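Local structure of GH5 (Bacteroidetes bacterium AC2a, 4YHE) at residues His118-Pro123 against Glu160-Ile165; Ala124-Glu129 against Tyr183-Glu188. The protein probably hydrolyses beta-1,4-glucosidic bonds of cellulose, as a TIM-barrel endoglucanase of glycoside hydrolase family 5. All blocks are in the same frame, centred on the assembly; numbering follows the deposited sequence.

Contact 1 of 2, residues His118-Pro123 against Glu160-Ile165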
loop_
_atom_site.group_PDB
_atom_site.type_symbol
_atom_site.label_atom_id
_atom_site.label_comp_id
_atom_site.label_asym_id
_atom_site.label_seq_id
_atom_site.Cartn_x
_atom_site.Cartn_y
_atom_site.Cartn_z
ATOM N N HIS A 118 -10.769 12.903 -11.834
ATOM C CA HIS A 118 -10.173 11.561 -11.721
ATOM C C HIS A 118 -10.309 10.848 -13.067
ATOM O O HIS A 118 -11.325 10.214 -13.372
ATOM C CB HIS A 118 -10.803 10.787 -10.555
ATOM C CG HIS A 118 -10.562 11.432 -9.220
ATOM N ND1 HIS A 118 -9.413 11.226 -8.486
ATOM C CD2 HIS A 118 -11.305 12.310 -8.505
ATOM C CE1 HIS A 118 -9.463 11.936 -7.372
ATOM N NE2 HIS A 118 -10.603 12.598 -7.356
ATOM N N TRP A 119 -9.276 11.016 -13.884
ATOM C CA TRP A 119 -9.266 10.499 -15.266
ATOM C C TRP A 119 -9.246 8.973 -15.279
ATOM O O TRP A 119 -9.764 8.359 -16.203
ATOM C CB TRP A 119 -8.074 11.046 -16.052
ATOM C CG TRP A 119 -6.744 10.683 -15.436
ATOM C CD1 TRP A 119 -6.053 11.402 -14.505
ATOM C CD2 TRP A 119 -5.944 9.524 -15.728
ATOM N NE1 TRP A 119 -4.877 10.735 -14.166
ATOM C CE2 TRP A 119 -4.795 9.585 -14.900
ATOM C CE3 TRP A 119 -6.103 8.428 -16.583
ATOM C CZ2 TRP A 119 -3.809 8.609 -14.913
ATOM C CZ3 TRP A 119 -5.131 7.454 -16.590
ATOM C CH2 TRP A 119 -3.982 7.553 -15.769
ATOM N N LEU A 120 -8.657 8.370 -14.245
ATOM C CA LEU A 120 -8.576 6.926 -14.139
ATOM C C LEU A 120 -9.878 6.372 -13.532
ATOM O O LEU A 120 -10.005 6.192 -12.320
ATOM C CB LEU A 120 -7.331 6.605 -13.308
ATOM C CG LEU A 120 -6.887 5.177 -13.172
ATOM C CD1 LEU A 120 -6.778 4.492 -14.528
ATOM C CD2 LEU A 120 -5.542 5.167 -12.432
ATOM N N ASP A 121 -10.873 6.152 -14.406
ATOM C CA ASP A 121 -12.273 6.058 -14.017
ATOM C C ASP A 121 -12.810 4.688 -14.403
ATOM O O ASP A 121 -13.119 4.450 -15.559
ATOM C CB ASP A 121 -13.055 7.166 -14.753
ATOM C CG ASP A 121 -14.500 7.288 -14.313
ATOM O OD1 ASP A 121 -15.141 6.292 -13.914
ATOM O OD2 ASP A 121 -15.038 8.404 -14.422
ATOM N N LEU A 122 -12.936 3.789 -13.429
ATOM C CA LEU A 122 -13.289 2.409 -13.745
ATOM C C LEU A 122 -14.735 2.229 -14.296
ATOM O O LEU A 122 -14.915 1.586 -15.306
ATOM C CB LEU A 122 -13.030 1.499 -12.539
ATOM C CG LEU A 122 -13.361 0.016 -12.779
ATOM C CD1 LEU A 122 -12.432 -0.611 -13.792
ATOM C CD2 LEU A 122 -13.292 -0.726 -11.461
ATOM N N PRO A 123 -15.758 2.775 -13.615
ATOM C CA PRO A 123 -17.107 2.636 -14.194
ATOM C C PRO A 123 -17.216 3.231 -15.592
ATOM O O PRO A 123 -17.856 2.631 -16.464
ATOM C CB PRO A 123 -17.997 3.414 -13.213
ATOM C CG PRO A 123 -17.246 3.377 -11.917
ATOM C CD PRO A 123 -15.796 3.404 -12.284
ATOM N N GLU A 160 4.526 0.182 -8.481
ATOM C CA GLU A 160 3.209 -0.361 -8.195
ATOM C C GLU A 160 2.234 0.299 -9.174
ATOM O O GLU A 160 2.145 1.524 -9.219
ATOM C CB GLU A 160 2.862 -0.080 -6.754
ATOM C CG GLU A 160 1.464 -0.475 -6.315
ATOM C CD GLU A 160 1.201 0.012 -4.901
ATOM O OE1 GLU A 160 1.776 -0.555 -3.924
ATOM O OE2 GLU A 160 0.445 1.002 -4.792
ATOM N N THR A 161 1.546 -0.514 -9.969
ATOM C CA THR A 161 0.870 -0.028 -11.170
ATOM C C THR A 161 -0.224 0.993 -10.914
ATOM O O THR A 161 -0.367 1.959 -11.684
ATOM C CB THR A 161 0.251 -1.174 -11.993
ATOM O OG1 THR A 161 -0.581 -2.001 -11.176
ATOM C CG2 THR A 161 1.331 -2.026 -12.588
ATOM N N LEU A 162 -1.022 0.713 -9.890
ATOM C CA LEU A 162 -2.246 1.424 -9.555
ATOM C C LEU A 162 -2.442 1.285 -8.053
ATOM O O LEU A 162 -1.768 0.478 -7.414
ATOM C CB LEU A 162 -3.445 0.770 -10.233
ATOM C CG LEU A 162 -3.346 0.574 -11.737
ATOM C CD1 LEU A 162 -4.476 -0.313 -12.225
ATOM C CD2 LEU A 162 -3.452 1.936 -12.386
ATOM N N ASN A 163 -3.374 2.049 -7.513
ATOM C CA ASN A 163 -3.712 1.994 -6.107
ATOM C C ASN A 163 -5.001 1.198 -5.804
ATOM O O ASN A 163 -4.984 -0.049 -5.831
ATOM C CB ASN A 163 -3.732 3.400 -5.522
ATOM C CG ASN A 163 -3.898 3.402 -4.021
ATOM O OD1 ASN A 163 -3.271 2.583 -3.314
ATOM N ND2 ASN A 163 -4.787 4.271 -3.517
ATOM N N GLU A 164 -6.102 1.886 -5.502
ATOM C CA GLU A 164 -7.314 1.226 -5.048
ATOM C C GLU A 164 -8.379 1.479 -6.098
ATOM O O GLU A 164 -9.014 2.528 -6.096
ATOM C CB GLU A 164 -7.747 1.765 -3.688
ATOM C CG GLU A 164 -6.816 1.356 -2.531
ATOM C CD GLU A 164 -7.353 1.765 -1.173
ATOM O OE1 GLU A 164 -8.257 2.638 -1.131
ATOM O OE2 GLU A 164 -6.860 1.235 -0.145
ATOM N N ILE A 165 -8.561 0.528 -6.992
ATOM C CA ILE A 165 -9.460 0.750 -8.137
ATOM C C ILE A 165 -10.812 0.145 -7.794
ATOM O O ILE A 165 -10.900 -0.988 -7.282
ATOM C CB ILE A 165 -8.833 0.168 -9.423
ATOM C CG1 ILE A 165 -7.502 0.871 -9.721
ATOM C CG2 ILE A 165 -9.795 0.238 -10.602
ATOM C CD1 ILE A 165 -7.607 2.373 -9.899
#

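Contact 2 of 2, residues Ala124-Glu129 against Tyr183-Glu188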
loop_
_atom_site.group_PDB
_atom_site.type_symbol
_atom_site.label_atom_id
_atom_site.label_comp_id
_atom_site.label_asym_id
_atom_site.label_seq_id
_atom_site.Cartn_x
_atom_site.Cartn_y
_atom_site.Cartn_z
ATOM N N ALA A 124 -16.582 4.373 -15.816
ATOM C CA ALA A 124 -16.559 4.983 -17.156
ATOM C C ALA A 124 -15.939 4.071 -18.209
ATOM O O ALA A 124 -16.421 3.988 -19.350
ATOM C CB ALA A 124 -15.843 6.325 -17.125
ATOM N N ALA A 125 -14.894 3.344 -17.819
ATOM C CA ALA A 125 -14.243 2.377 -18.699
ATOM C C ALA A 125 -15.077 1.127 -18.999
ATOM O O ALA A 125 -15.009 0.569 -20.106
ATOM C CB ALA A 125 -12.921 1.939 -18.071
ATOM N N VAL A 126 -15.800 0.650 -17.997
ATOM C CA VAL A 126 -16.696 -0.493 -18.163
ATOM C C VAL A 126 -17.911 -0.133 -19.040
ATOM O O VAL A 126 -18.364 -0.943 -19.835
ATOM C CB VAL A 126 -17.168 -1.009 -16.795
ATOM C CG1 VAL A 126 -18.375 -1.938 -16.925
ATOM C CG2 VAL A 126 -15.992 -1.687 -16.082
ATOM N N ALA A 127 -18.425 1.076 -18.877
ATOM C CA ALA A 127 -19.552 1.557 -19.703
ATOM C C ALA A 127 -19.181 1.826 -21.167
ATOM O O ALA A 127 -20.048 1.793 -22.034
ATOM C CB ALA A 127 -20.132 2.813 -19.092
ATOM N N SER A 128 -17.907 2.117 -21.442
ATOM C CA SER A 128 -17.467 2.457 -22.790
ATOM C C SER A 128 -16.081 1.926 -23.126
ATOM O O SER A 128 -15.088 2.349 -22.529
ATOM C CB SER A 128 -17.458 3.978 -22.963
ATOM O OG SER A 128 -16.847 4.329 -24.195
ATOM N N GLU A 129 -15.992 1.073 -24.142
ATOM C CA GLU A 129 -14.702 0.552 -24.557
ATOM C C GLU A 129 -13.822 1.646 -25.167
ATOM O O GLU A 129 -12.588 1.580 -25.078
ATOM C CB GLU A 129 -14.871 -0.627 -25.518
ATOM C CG GLU A 129 -13.572 -1.201 -26.078
ATOM C CD GLU A 129 -12.666 -1.832 -25.028
ATOM O OE1 GLU A 129 -13.104 -2.067 -23.871
ATOM O OE2 GLU A 129 -11.498 -2.105 -25.373
ATOM N N TYR A 183 -13.826 -6.453 -12.770
ATOM C CA TYR A 183 -12.582 -7.197 -12.522
ATOM C C TYR A 183 -11.796 -7.384 -13.810
ATOM O O TYR A 183 -10.576 -7.316 -13.817
ATOM C CB TYR A 183 -12.846 -8.564 -11.921
ATOM C CG TYR A 183 -13.629 -8.552 -10.656
ATOM C CD1 TYR A 183 -13.399 -7.609 -9.677
ATOM C CD2 TYR A 183 -14.635 -9.481 -10.444
ATOM C CE1 TYR A 183 -14.124 -7.630 -8.499
ATOM C CE2 TYR A 183 -15.376 -9.488 -9.302
ATOM C CZ TYR A 183 -15.129 -8.565 -8.336
ATOM O OH TYR A 183 -15.884 -8.562 -7.207
ATOM N N ARG A 184 -12.491 -7.614 -14.911
ATOM C CA ARG A 184 -11.832 -7.768 -16.188
ATOM C C ARG A 184 -11.075 -6.496 -16.620
ATOM O O ARG A 184 -9.941 -6.564 -17.050
ATOM C CB ARG A 184 -12.853 -8.151 -17.278
ATOM C CG ARG A 184 -12.226 -8.313 -18.661
ATOM C CD ARG A 184 -13.142 -9.046 -19.646
ATOM N NE ARG A 184 -13.329 -10.480 -19.324
ATOM C CZ ARG A 184 -12.442 -11.449 -19.570
ATOM N NH1 ARG A 184 -11.265 -11.168 -20.129
ATOM N NH2 ARG A 184 -12.717 -12.717 -19.256
ATOM N N VAL A 185 -11.736 -5.354 -16.576
ATOM C CA VAL A 185 -11.087 -4.108 -16.983
ATOM C C VAL A 185 -9.896 -3.819 -16.067
ATOM O O VAL A 185 -8.856 -3.406 -16.545
ATOM C CB VAL A 185 -12.043 -2.920 -16.950
ATOM C CG1 VAL A 185 -11.311 -1.619 -17.208
ATOM C CG2 VAL A 185 -13.138 -3.109 -17.987
ATOM N N LEU A 186 -10.037 -4.039 -14.757
ATOM C CA LEU A 186 -8.879 -3.836 -13.867
ATOM C C LEU A 186 -7.711 -4.720 -14.319
ATOM O O LEU A 186 -6.571 -4.252 -14.384
ATOM C CB LEU A 186 -9.257 -4.077 -12.407
ATOM C CG LEU A 186 -8.084 -4.009 -11.422
ATOM C CD1 LEU A 186 -7.317 -2.702 -11.529
ATOM C CD2 LEU A 186 -8.584 -4.212 -9.999
ATOM N N ASN A 187 -7.986 -5.995 -14.620
ATOM C CA ASN A 187 -6.970 -6.892 -15.134
ATOM C C ASN A 187 -6.321 -6.392 -16.404
ATOM O O ASN A 187 -5.119 -6.432 -16.514
ATOM C CB ASN A 187 -7.501 -8.311 -15.295
ATOM C CG ASN A 187 -7.637 -9.033 -13.965
ATOM O OD1 ASN A 187 -6.842 -8.853 -13.033
ATOM N ND2 ASN A 187 -8.643 -9.845 -13.866
ATOM N N GLU A 188 -7.110 -5.861 -17.336
ATOM C CA GLU A 188 -6.570 -5.232 -18.526
ATOM C C GLU A 188 -5.657 -4.020 -18.214
ATOM O O GLU A 188 -4.615 -3.824 -18.868
ATOM C CB GLU A 188 -7.701 -4.753 -19.433
ATOM C CG GLU A 188 -8.574 -5.871 -19.965
ATOM C CD GLU A 188 -9.806 -5.348 -20.696
ATOM O OE1 GLU A 188 -9.879 -4.149 -20.980
ATOM O OE2 GLU A 188 -10.712 -6.143 -20.964
HETATM O O HOH W 1 -10.842 -4.320 -23.808
#

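Contact 1 of 2, residues His118-Pro123 against Glu160-Ile165
L120 and L122 both point their side chains at the loop that follows strand 157-160, where I165 and L162 receive them. I165 reaches both leucines through separate branches. Its CG2 methyl lies against the flank of L122, 3.7 Å from L122 CD2 and 4.0 Å from L122 CB, so this bump beds into the bend of the leucine rather than meeting a single methyl. With that CG2 anti to the backbone N, CG1 lies anti to the carbonyl carbon (chi1 -61°) and carries CD1 toward L120. The second fit has the leucine as the knob: L120 CD2 faces the shallow hollow between L162 CD2, at 3.8 Å, and I165 CD1, at a looser 4.3 Å. Those two methyls, L162 CD2 and I165 CD1, stand 4.9 Å apart. L120 extends there because its CG is swung anti to the backbone N (chi1 -172°), while its CB rests 3.9 Å above one face of the W119 ring, toward the rim. The contact is entirely apolar and its four touching residues are buried. An inverse gamma turn centred on L120 brings the chain round to D121, whose OD1 N-caps helix 122-127 through A124 N. Between L162 and I165 sits N163-E164, consistent with the Asn-Glu pair after the fourth strand of family 5 enzymes, whose Glu is the acid/base; E164 is probably that residue. The receiving loop runs from barrel strand 157-160 toward helix 181-199, whose W189 touches L120, as does I135 of helix 129-149.

Contact 2 of 2, residues Ala124-Glu129 against Tyr183-Glu188
V185 forks its two methyls between A125 and V126, and this is the whole apolar contact. CG1 of V185 stands 4.0 Å from CB of A125, while its CG2 meets V126 CG2 more closely, at 3.7 Å. The fork is set by V185's first torsion (chi1 173°), which puts CG1 anti to the backbone N and CG2 anti to the carbonyl carbon. V126 sits at the margin of the patch and offers one methyl at an oblique angle, and A125, small and buried, lets helix 122-127 come near: the CA atoms of V126 and V185 are 6.8 Å apart. Beyond this, a water joins two glutamates that do not touch. It donates to E129 OE2 at 2.8 Å and to E188 OE1 at 3.0 Å, spending both its hydrogens. The carboxylates' nearer oxygens, E129 OE1 and E188 OE1, stay 4.8 Å apart. E188 OE1 also takes a salt bridge from K136 NZ and a hydrogen bond from N132 ND2, which bonds weakly to E129 OE1 too; with the water, these probably ease the like charge. One step further out, S128 leaves the short helix and N-caps the next, its OG accepting from R131 N at the start of helix 129-149, the helix that carries E129, K136 and the N132 and I135 that pack on A125. Such packing belongs to the outer helical layer of a (beta/alpha)8 barrel, here with a short extra helix set against the helices that precede and follow strand 157-160.

Contacts 1 and 2 share helix 122-127: contact 1 takes its first two residues and the loop before it, contact 2 the remainder and the chain just after. They adjoin directly, since L122 CD1 lies 3.7 Å from V185 CG1 and L162 CD1 lies 3.8 Å from L186 CD1, making one continuous hydrophobic seam. Their centres are about 11 Å apart, with contact 1 about 14 Å and contact 2 about 22 Å from the centre of the chain. The chemistry changes along that path: inside, branched side chains mesh with a loop leaving the barrel; outside, a smaller helix-to-helix patch gives way to carboxylates, a lysine and water.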